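Local coordinates for probable polysaccharide deacetylase pdaA (Bacillus subtilis, PDB 1NY1), which deacetylates N-acetylmuramic acid residues of peptidoglycan glycan strands on the way to the muramic delta-lactam of the spore cortex, and is required for germination, at residues K66-T71 against A208-I213; V166-W171 against Y196-V201. One frame throughout, in Å; residues are numbered along the deposited sequence.

Interaction 1 (K66-T71 against A208-I213); sequences KKHRVT and ALDDAI
Asp210 OD1 is the shared acceptor that ties the end of helix 58-67 to helix 205-219, accepting hydrogen bonds from Lys67 NZ and His68 NE2. His68 NE2 donates to Asp210 OD1 over 2.7 Å, the N-H fairly straight (159°) and the oxygen lying close to the ring plane, so this is a His-carboxylate hydrogen bond made at the edge of the imidazole. The ring and carboxylate planes stand 71° apart, and OD1 is met nearly end-on along its C-O bond. Lys67 NZ arrives on the syn side of the same oxygen, 2.8 Å from Asp210 OD1, and adds a weak bond to OD2; the salt bridge is reached by a fully extended chain whose CG lies anti to the backbone N (chi1 165°). Between them the two donors fix the rotation of the carboxylate.

The imidazole is also held from its faces. Ile213 CG2 sits 3.7 Å from the centroid of the His68 ring in a CH-pi contact, while Lys67 CD lies over the opposite face, near the rim. Val70 CG2 meets the same isoleucine methyl more loosely.

At Arg69 the helix closes in a Schellman motif, and His68 O accepts a hydrogen bond from Lys217 NZ. Deeper in, Val70 and Ile213 pack on Leu47 of strand 44-51 and Phe223 of strand 222-224, joining helix 205-219 and the loop that follows helix 58-67 to the parallel sheet.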
ATOM      1  N   LYS A  66      -0.144  15.851  -5.378  1.00 12.28           N
ATOM      2  CA  LYS A  66       0.174  17.187  -4.887  1.00 14.30           C
ATOM      3  C   LYS A  66      -0.975  18.133  -5.229  1.00 14.22           C
ATOM      4  O   LYS A  66      -1.406  18.929  -4.394  1.00 13.55           O
ATOM      5  CB  LYS A  66       1.465  17.695  -5.533  1.00 15.48           C
ATOM      6  CG  LYS A  66       1.882  19.073  -5.064  1.00 20.88           C
ATOM      7  CD  LYS A  66       3.125  19.543  -5.784  1.00 22.94           C
ATOM      8  CE  LYS A  66       3.491  20.953  -5.355  1.00 28.21           C
ATOM      9  NZ  LYS A  66       4.593  21.515  -6.186  1.00 31.34           N
ATOM     10  N   LYS A  67      -1.462  18.036  -6.463  1.00 13.85           N
ATOM     11  CA  LYS A  67      -2.565  18.867  -6.928  1.00 14.59           C
ATOM     12  C   LYS A  67      -3.790  18.740  -6.023  1.00 13.84           C
ATOM     13  O   LYS A  67      -4.455  19.732  -5.722  1.00 14.14           O
ATOM     14  CB  LYS A  67      -2.946  18.475  -8.358  1.00 15.17           C
ATOM     15  CG  LYS A  67      -4.291  19.013  -8.807  1.00 17.14           C
ATOM     16  CD  LYS A  67      -4.715  18.406 -10.135  1.00 18.29           C
ATOM     17  CE  LYS A  67      -6.206  18.625 -10.378  1.00 17.78           C
ATOM     18  NZ  LYS A  67      -6.690  17.876 -11.573  1.00 21.66           N
ATOM     19  N   HIS A  68      -4.082  17.515  -5.598  1.00 12.51           N
ATOM     20  CA  HIS A  68      -5.230  17.235  -4.737  1.00 13.49           C
ATOM     21  C   HIS A  68      -4.870  17.282  -3.256  1.00 12.07           C
ATOM     22  O   HIS A  68      -5.724  17.070  -2.400  1.00 13.19           O
ATOM     23  CB  HIS A  68      -5.797  15.851  -5.062  1.00 15.53           C
ATOM     24  CG  HIS A  68      -6.449  15.763  -6.404  1.00 16.66           C
ATOM     25  ND1 HIS A  68      -7.647  16.381  -6.687  1.00 18.75           N
ATOM     26  CD2 HIS A  68      -6.066  15.140  -7.544  1.00 17.70           C
ATOM     27  CE1 HIS A  68      -7.975  16.143  -7.945  1.00 19.04           C
ATOM     28  NE2 HIS A  68      -7.031  15.394  -8.487  1.00 17.96           N
ATOM     29  N   ARG A  69      -3.603  17.568  -2.976  1.00 12.31           N
ATOM     30  CA  ARG A  69      -3.072  17.628  -1.620  1.00 13.11           C
ATOM     31  C   ARG A  69      -3.441  16.372  -0.830  1.00 13.30           C
ATOM     32  O   ARG A  69      -3.911  16.437   0.308  1.00 11.85           O
ATOM     33  CB  ARG A  69      -3.556  18.884  -0.883  1.00 14.06           C
ATOM     34  CG  ARG A  69      -2.586  19.342   0.209  1.00 19.20           C
ATOM     35  CD  ARG A  69      -2.943  20.719   0.756  1.00 18.71           C
ATOM     36  NE  ARG A  69      -2.019  21.181   1.794  1.00 19.95           N
ATOM     37  CZ  ARG A  69      -0.799  21.660   1.565  1.00 18.28           C
ATOM     38  NH1 ARG A  69      -0.330  21.748   0.328  1.00 21.21           N
ATOM     39  NH2 ARG A  69      -0.050  22.067   2.583  1.00 19.63           N
ATOM     40  N   VAL A  70      -3.223  15.225  -1.462  1.00 12.26           N
ATOM     41  CA  VAL A  70      -3.496  13.936  -0.852  1.00 13.00           C
ATOM     42  C   VAL A  70      -2.166  13.264  -0.537  1.00 11.96           C
ATOM     43  O   VAL A  70      -1.225  13.340  -1.324  1.00 12.35           O
ATOM     44  CB  VAL A  70      -4.320  13.038  -1.799  1.00 13.83           C
ATOM     45  CG1 VAL A  70      -4.463  11.640  -1.205  1.00 14.50           C
ATOM     46  CG2 VAL A  70      -5.694  13.653  -2.025  1.00 16.67           C
ATOM     47  N   THR A  71      -2.091  12.616   0.621  1.00 13.62           N
ATOM     48  CA  THR A  71      -0.863  11.942   1.045  1.00 13.82           C
ATOM     49  C   THR A  71      -0.918  10.450   0.748  1.00 12.83           C
ATOM     50  O   THR A  71      -1.806   9.747   1.228  1.00 14.52           O
ATOM     51  CB  THR A  71      -0.627  12.133   2.557  1.00 13.12           C
ATOM     52  OG1 THR A  71      -0.454  13.529   2.840  1.00 13.69           O
ATOM     53  CG2 THR A  71       0.614  11.374   3.009  1.00 13.98           C
ATOM     54  N   ALA A 208      -6.154   8.385 -14.524  1.00  9.30           N
ATOM     55  CA  ALA A 208      -7.301   7.712 -13.924  1.00  9.50           C
ATOM     56  C   ALA A 208      -7.404   8.134 -12.461  1.00  9.24           C
ATOM     57  O   ALA A 208      -8.491   8.433 -11.970  1.00  8.77           O
ATOM     58  CB  ALA A 208      -7.150   6.191 -14.028  1.00  7.43           C
ATOM     59  N   LEU A 209      -6.266   8.173 -11.769  1.00  9.45           N
ATOM     60  CA  LEU A 209      -6.245   8.565 -10.362  1.00  9.85           C
ATOM     61  C   LEU A 209      -6.711  10.010 -10.190  1.00 10.96           C
ATOM     62  O   LEU A 209      -7.446  10.334  -9.251  1.00  9.87           O
ATOM     63  CB  LEU A 209      -4.835   8.409  -9.783  1.00 10.68           C
ATOM     64  CG  LEU A 209      -4.633   8.785  -8.307  1.00 10.76           C
ATOM     65  CD1 LEU A 209      -5.437   7.851  -7.400  1.00 10.83           C
ATOM     66  CD2 LEU A 209      -3.152   8.685  -7.969  1.00 12.01           C
ATOM     67  N   ASP A 210      -6.279  10.878 -11.099  1.00 12.29           N
ATOM     68  CA  ASP A 210      -6.664  12.285 -11.058  1.00 13.98           C
ATOM     69  C   ASP A 210      -8.200  12.380 -11.103  1.00 13.55           C
ATOM     70  O   ASP A 210      -8.814  13.051 -10.270  1.00 13.00           O
ATOM     71  CB  ASP A 210      -6.030  13.015 -12.250  1.00 14.74           C
ATOM     72  CG  ASP A 210      -6.166  14.526 -12.172  1.00 18.65           C
ATOM     73  OD1 ASP A 210      -6.748  15.059 -11.194  1.00 17.97           O
ATOM     74  OD2 ASP A 210      -5.676  15.187 -13.109  1.00 19.78           O
ATOM     75  N   ASP A 211      -8.816  11.694 -12.065  1.00 14.56           N
ATOM     76  CA  ASP A 211     -10.274  11.703 -12.211  1.00 15.28           C
ATOM     77  C   ASP A 211     -10.980  11.056 -11.027  1.00 15.13           C
ATOM     78  O   ASP A 211     -12.017  11.538 -10.567  1.00 15.43           O
ATOM     79  CB  ASP A 211     -10.699  10.968 -13.489  1.00 17.86           C
ATOM     80  CG  ASP A 211     -10.252  11.678 -14.757  1.00 20.30           C
ATOM     81  OD1 ASP A 211      -9.686  12.787 -14.660  1.00 19.07           O
ATOM     82  OD2 ASP A 211     -10.473  11.122 -15.851  1.00 19.96           O
ATOM     83  N   ALA A 212     -10.420   9.954 -10.542  1.00 14.02           N
ATOM     84  CA  ALA A 212     -11.000   9.232  -9.418  1.00 13.33           C
ATOM     85  C   ALA A 212     -11.034  10.087  -8.158  1.00 13.35           C
ATOM     86  O   ALA A 212     -12.047  10.137  -7.468  1.00 13.77           O
ATOM     87  CB  ALA A 212     -10.217   7.946  -9.161  1.00 13.52           C
ATOM     88  N   ILE A 213      -9.927  10.756  -7.850  1.00 12.37           N
ATOM     89  CA  ILE A 213      -9.896  11.597  -6.658  1.00 13.57           C
ATOM     90  C   ILE A 213     -10.894  12.739  -6.824  1.00 13.86           C
ATOM     91  O   ILE A 213     -11.682  13.023  -5.921  1.00 13.89           O
ATOM     92  CB  ILE A 213      -8.492  12.185  -6.408  1.00 10.69           C
ATOM     93  CG1 ILE A 213      -7.520  11.059  -6.056  1.00  9.62           C
ATOM     94  CG2 ILE A 213      -8.547  13.191  -5.253  1.00 12.35           C
ATOM     95  CD1 ILE A 213      -6.083  11.509  -5.971  1.00 11.42           C
TER

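Interaction 2 (V166-W171 against Y196-V201); sequences VAFVDW and YLLHTV
Trp171 and His199 lie side by side and point the same way, with the edge of the indole turned toward the imidazole face. The arrangement is an offset edge-to-face pair: the five-membered ring of Trp171 and the ring of His199 have centroids 5.1 Å apart and planes at 71°. Trp171 CB rests on an imidazole face as well, 3.9 Å from the His199 ring centroid. Asp170 approaches instead at the ring edge, its carboxylate plane steeply inclined to the ring. With CG lodged between its own backbone N and carbonyl carbon (chi1 67°), Asp170 brings OD2 to the backbone N of His199, which donates over 2.9 Å to the syn side of the oxygen but 26° out of the carboxylate plane.

His199 is probably the proton donor of the active site, and Asp170 probably the residue that raises its pKa, as in related NodB-type deacetylases. An asparagine in place of Asp170 would probably remove the negative charge it sets beside the imidazole and weaken the acceptor that holds the His199 amide.

At the other end, Val166 CG1 stands above the centre of the Tyr196 ring, 3.9 Å from its centroid, and Val166 CG2 reaches 3.5 Å from Tyr196 CE2. Leu197 N donates to Val166 O at 2.8 Å, part of a single parallel bridge. Between these ends, water 1 links Phe168 N to Leu197 O, and Phe168 CE1 touches Leu198 CD2 at 3.6 Å.

Strand 194-198 runs parallel to strand 44-51, with Leu198 packed on Phe49 and His199 beside Asp50. Phe168 and Leu198 both reach Met186 of helix 179-188, whose backbone O binds Tyr196 OH.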
ATOM      1  N   VAL A 166      -9.066  -2.676  -1.622  1.00  8.19           N
ATOM      2  CA  VAL A 166      -9.352  -2.393  -3.033  1.00  9.53           C
ATOM      3  C   VAL A 166      -8.101  -2.590  -3.874  1.00 10.75           C
ATOM      4  O   VAL A 166      -7.034  -2.061  -3.557  1.00 11.87           O
ATOM      5  CB  VAL A 166      -9.817  -0.930  -3.292  1.00  8.11           C
ATOM      6  CG1 VAL A 166      -9.934  -0.680  -4.806  1.00  8.06           C
ATOM      7  CG2 VAL A 166     -11.143  -0.660  -2.612  1.00  8.95           C
ATOM      8  N   ALA A 167      -8.239  -3.339  -4.958  1.00 11.86           N
ATOM      9  CA  ALA A 167      -7.122  -3.577  -5.863  1.00 12.87           C
ATOM     10  C   ALA A 167      -7.681  -4.132  -7.156  1.00 12.04           C
ATOM     11  O   ALA A 167      -8.744  -4.746  -7.167  1.00 14.02           O
ATOM     12  CB  ALA A 167      -6.136  -4.569  -5.246  1.00 12.94           C
ATOM     13  N   PHE A 168      -6.974  -3.900  -8.249  1.00 11.00           N
ATOM     14  CA  PHE A 168      -7.403  -4.410  -9.534  1.00 11.46           C
ATOM     15  C   PHE A 168      -6.180  -4.645 -10.396  1.00 11.58           C
ATOM     16  O   PHE A 168      -5.053  -4.383  -9.972  1.00 10.55           O
ATOM     17  CB  PHE A 168      -8.379  -3.450 -10.216  1.00 11.13           C
ATOM     18  CG  PHE A 168      -7.956  -2.015 -10.172  1.00 11.51           C
ATOM     19  CD1 PHE A 168      -8.154  -1.252  -9.026  1.00 11.22           C
ATOM     20  CD2 PHE A 168      -7.368  -1.421 -11.284  1.00 11.94           C
ATOM     21  CE1 PHE A 168      -7.772   0.089  -8.988  1.00 13.53           C
ATOM     22  CE2 PHE A 168      -6.983  -0.080 -11.256  1.00 11.28           C
ATOM     23  CZ  PHE A 168      -7.186   0.677 -10.107  1.00 12.13           C
ATOM     24  N   VAL A 169      -6.392  -5.145 -11.605  1.00 11.32           N
ATOM     25  CA  VAL A 169      -5.270  -5.437 -12.474  1.00 12.33           C
ATOM     26  C   VAL A 169      -4.739  -4.214 -13.196  1.00 12.81           C
ATOM     27  O   VAL A 169      -5.142  -3.914 -14.319  1.00 14.19           O
ATOM     28  CB  VAL A 169      -5.632  -6.511 -13.508  1.00 14.87           C
ATOM     29  CG1 VAL A 169      -4.395  -6.860 -14.331  1.00 14.84           C
ATOM     30  CG2 VAL A 169      -6.170  -7.747 -12.801  1.00 13.80           C
ATOM     31  N   ASP A 170      -3.827  -3.509 -12.537  1.00 12.57           N
ATOM     32  CA  ASP A 170      -3.215  -2.320 -13.117  1.00 12.91           C
ATOM     33  C   ASP A 170      -1.698  -2.500 -13.081  1.00 11.74           C
ATOM     34  O   ASP A 170      -0.945  -1.530 -13.084  1.00 11.58           O
ATOM     35  CB  ASP A 170      -3.632  -1.066 -12.329  1.00 12.20           C
ATOM     36  CG  ASP A 170      -3.077  -1.048 -10.915  1.00 12.23           C
ATOM     37  OD1 ASP A 170      -2.847  -2.136 -10.353  1.00 12.81           O
ATOM     38  OD2 ASP A 170      -2.889   0.052 -10.358  1.00 10.85           O
ATOM     39  N   TRP A 171      -1.270  -3.761 -13.066  1.00 11.23           N
ATOM     40  CA  TRP A 171       0.141  -4.117 -13.008  1.00 11.93           C
ATOM     41  C   TRP A 171       0.618  -4.982 -14.175  1.00 14.33           C
ATOM     42  O   TRP A 171       1.800  -5.325 -14.259  1.00 13.09           O
ATOM     43  CB  TRP A 171       0.424  -4.864 -11.708  1.00 13.74           C
ATOM     44  CG  TRP A 171      -0.579  -5.947 -11.436  1.00 16.80           C
ATOM     45  CD1 TRP A 171      -1.726  -5.834 -10.704  1.00 18.39           C
ATOM     46  CD2 TRP A 171      -0.531  -7.302 -11.900  1.00 19.41           C
ATOM     47  NE1 TRP A 171      -2.393  -7.034 -10.679  1.00 19.12           N
ATOM     48  CE2 TRP A 171      -1.682  -7.953 -11.405  1.00 20.85           C
ATOM     49  CE3 TRP A 171       0.374  -8.029 -12.686  1.00 21.15           C
ATOM     50  CZ2 TRP A 171      -1.953  -9.303 -11.669  1.00 22.46           C
ATOM     51  CZ3 TRP A 171       0.103  -9.371 -12.947  1.00 24.67           C
ATOM     52  CH2 TRP A 171      -1.051  -9.992 -12.440  1.00 23.27           C
ATOM     53  N   TYR A 196      -6.850   1.530  -0.639  1.00  6.73           N
ATOM     54  CA  TYR A 196      -6.584   1.193  -2.031  1.00  8.16           C
ATOM     55  C   TYR A 196      -5.144   0.773  -2.223  1.00 10.36           C
ATOM     56  O   TYR A 196      -4.233   1.354  -1.633  1.00 10.23           O
ATOM     57  CB  TYR A 196      -6.808   2.390  -2.957  1.00  8.54           C
ATOM     58  CG  TYR A 196      -8.238   2.708  -3.297  1.00  7.97           C
ATOM     59  CD1 TYR A 196      -8.565   3.250  -4.541  1.00 10.06           C
ATOM     60  CD2 TYR A 196      -9.257   2.498  -2.377  1.00 10.28           C
ATOM     61  CE1 TYR A 196      -9.880   3.578  -4.861  1.00 10.95           C
ATOM     62  CE2 TYR A 196     -10.572   2.820  -2.684  1.00  9.77           C
ATOM     63  CZ  TYR A 196     -10.878   3.356  -3.922  1.00  9.82           C
ATOM     64  OH  TYR A 196     -12.185   3.671  -4.219  1.00 10.43           O
ATOM     65  N   LEU A 197      -4.955  -0.240  -3.060  1.00  9.50           N
ATOM     66  CA  LEU A 197      -3.630  -0.719  -3.410  1.00  9.82           C
ATOM     67  C   LEU A 197      -3.534  -0.426  -4.899  1.00  8.80           C
ATOM     68  O   LEU A 197      -4.250  -1.026  -5.706  1.00  9.12           O
ATOM     69  CB  LEU A 197      -3.497  -2.226  -3.168  1.00 11.71           C
ATOM     70  CG  LEU A 197      -2.118  -2.882  -3.332  1.00 16.68           C
ATOM     71  CD1 LEU A 197      -2.283  -4.392  -3.310  1.00 19.56           C
ATOM     72  CD2 LEU A 197      -1.467  -2.469  -4.624  1.00 16.47           C
ATOM     73  N   LEU A 198      -2.658   0.503  -5.260  1.00  8.24           N
ATOM     74  CA  LEU A 198      -2.483   0.884  -6.657  1.00  8.79           C
ATOM     75  C   LEU A 198      -1.043   0.689  -7.105  1.00  9.46           C
ATOM     76  O   LEU A 198      -0.131   0.602  -6.283  1.00  8.59           O
ATOM     77  CB  LEU A 198      -2.850   2.358  -6.854  1.00  8.71           C
ATOM     78  CG  LEU A 198      -4.254   2.807  -6.460  1.00  9.41           C
ATOM     79  CD1 LEU A 198      -4.377   4.312  -6.634  1.00  9.27           C
ATOM     80  CD2 LEU A 198      -5.277   2.077  -7.314  1.00  9.85           C
ATOM     81  N   HIS A 199      -0.857   0.605  -8.418  1.00  7.91           N
ATOM     82  CA  HIS A 199       0.466   0.483  -9.021  1.00  9.43           C
ATOM     83  C   HIS A 199       0.579   1.736  -9.876  1.00  8.97           C
ATOM     84  O   HIS A 199      -0.427   2.393 -10.139  1.00  9.36           O
ATOM     85  CB  HIS A 199       0.556  -0.783  -9.877  1.00 10.49           C
ATOM     86  CG  HIS A 199       0.416  -2.038  -9.076  1.00 12.18           C
ATOM     87  ND1 HIS A 199       1.450  -2.554  -8.326  1.00 12.09           N
ATOM     88  CD2 HIS A 199      -0.668  -2.800  -8.799  1.00 10.33           C
ATOM     89  CE1 HIS A 199       1.008  -3.577  -7.615  1.00 11.09           C
ATOM     90  NE2 HIS A 199      -0.275  -3.746  -7.882  1.00 15.32           N
ATOM     91  N   THR A 200       1.787   2.083 -10.299  1.00  7.95           N
ATOM     92  CA  THR A 200       1.968   3.288 -11.097  1.00  9.05           C
ATOM     93  C   THR A 200       2.670   3.003 -12.420  1.00  8.54           C
ATOM     94  O   THR A 200       3.244   3.906 -13.027  1.00  8.16           O
ATOM     95  CB  THR A 200       2.803   4.338 -10.322  1.00  9.60           C
ATOM     96  OG1 THR A 200       4.151   3.865 -10.179  1.00 11.75           O
ATOM     97  CG2 THR A 200       2.206   4.573  -8.936  1.00  9.05           C
ATOM     98  N   VAL A 201       2.602   1.756 -12.876  1.00  9.40           N
ATOM     99  CA  VAL A 201       3.274   1.360 -14.110  1.00  8.56           C
ATOM    100  C   VAL A 201       2.408   1.258 -15.366  1.00 10.75           C
ATOM    101  O   VAL A 201       2.936   1.215 -16.480  1.00  8.89           O
ATOM    102  CB  VAL A 201       3.987  -0.004 -13.933  1.00 10.59           C
ATOM    103  CG1 VAL A 201       5.077   0.108 -12.881  1.00 11.32           C
ATOM    104  CG2 VAL A 201       2.978  -1.083 -13.528  1.00  9.74           C
TER
HETATM  105  O   HOH W   1      -4.279  -2.606  -7.963  1.00 12.66           O
HETATM  106  O   HOH W   2      -3.287  -5.397  -7.628  1.00 16.29           O

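Interaction 2 is nested in the chain loop that interaction 1 closes, and their centres are about 15 Å apart. Strand 194-198 is followed by helix 205-219, so one continuous part of the chain supplies a segment to each, and the two meet directly where Leu209 CD1 packs on Leu198 CD1 at 3.8 Å. Strand 44-51 lies beside both, its Leu47 and Phe49 also meeting Leu209. Only interaction 2 is at the active site, with the His199 side chain about 4 Å from that of Asp50, the probable proton acceptor, and about 6 Å from that of the metal-binding His101. Interaction 1 is structural packing away from these residues.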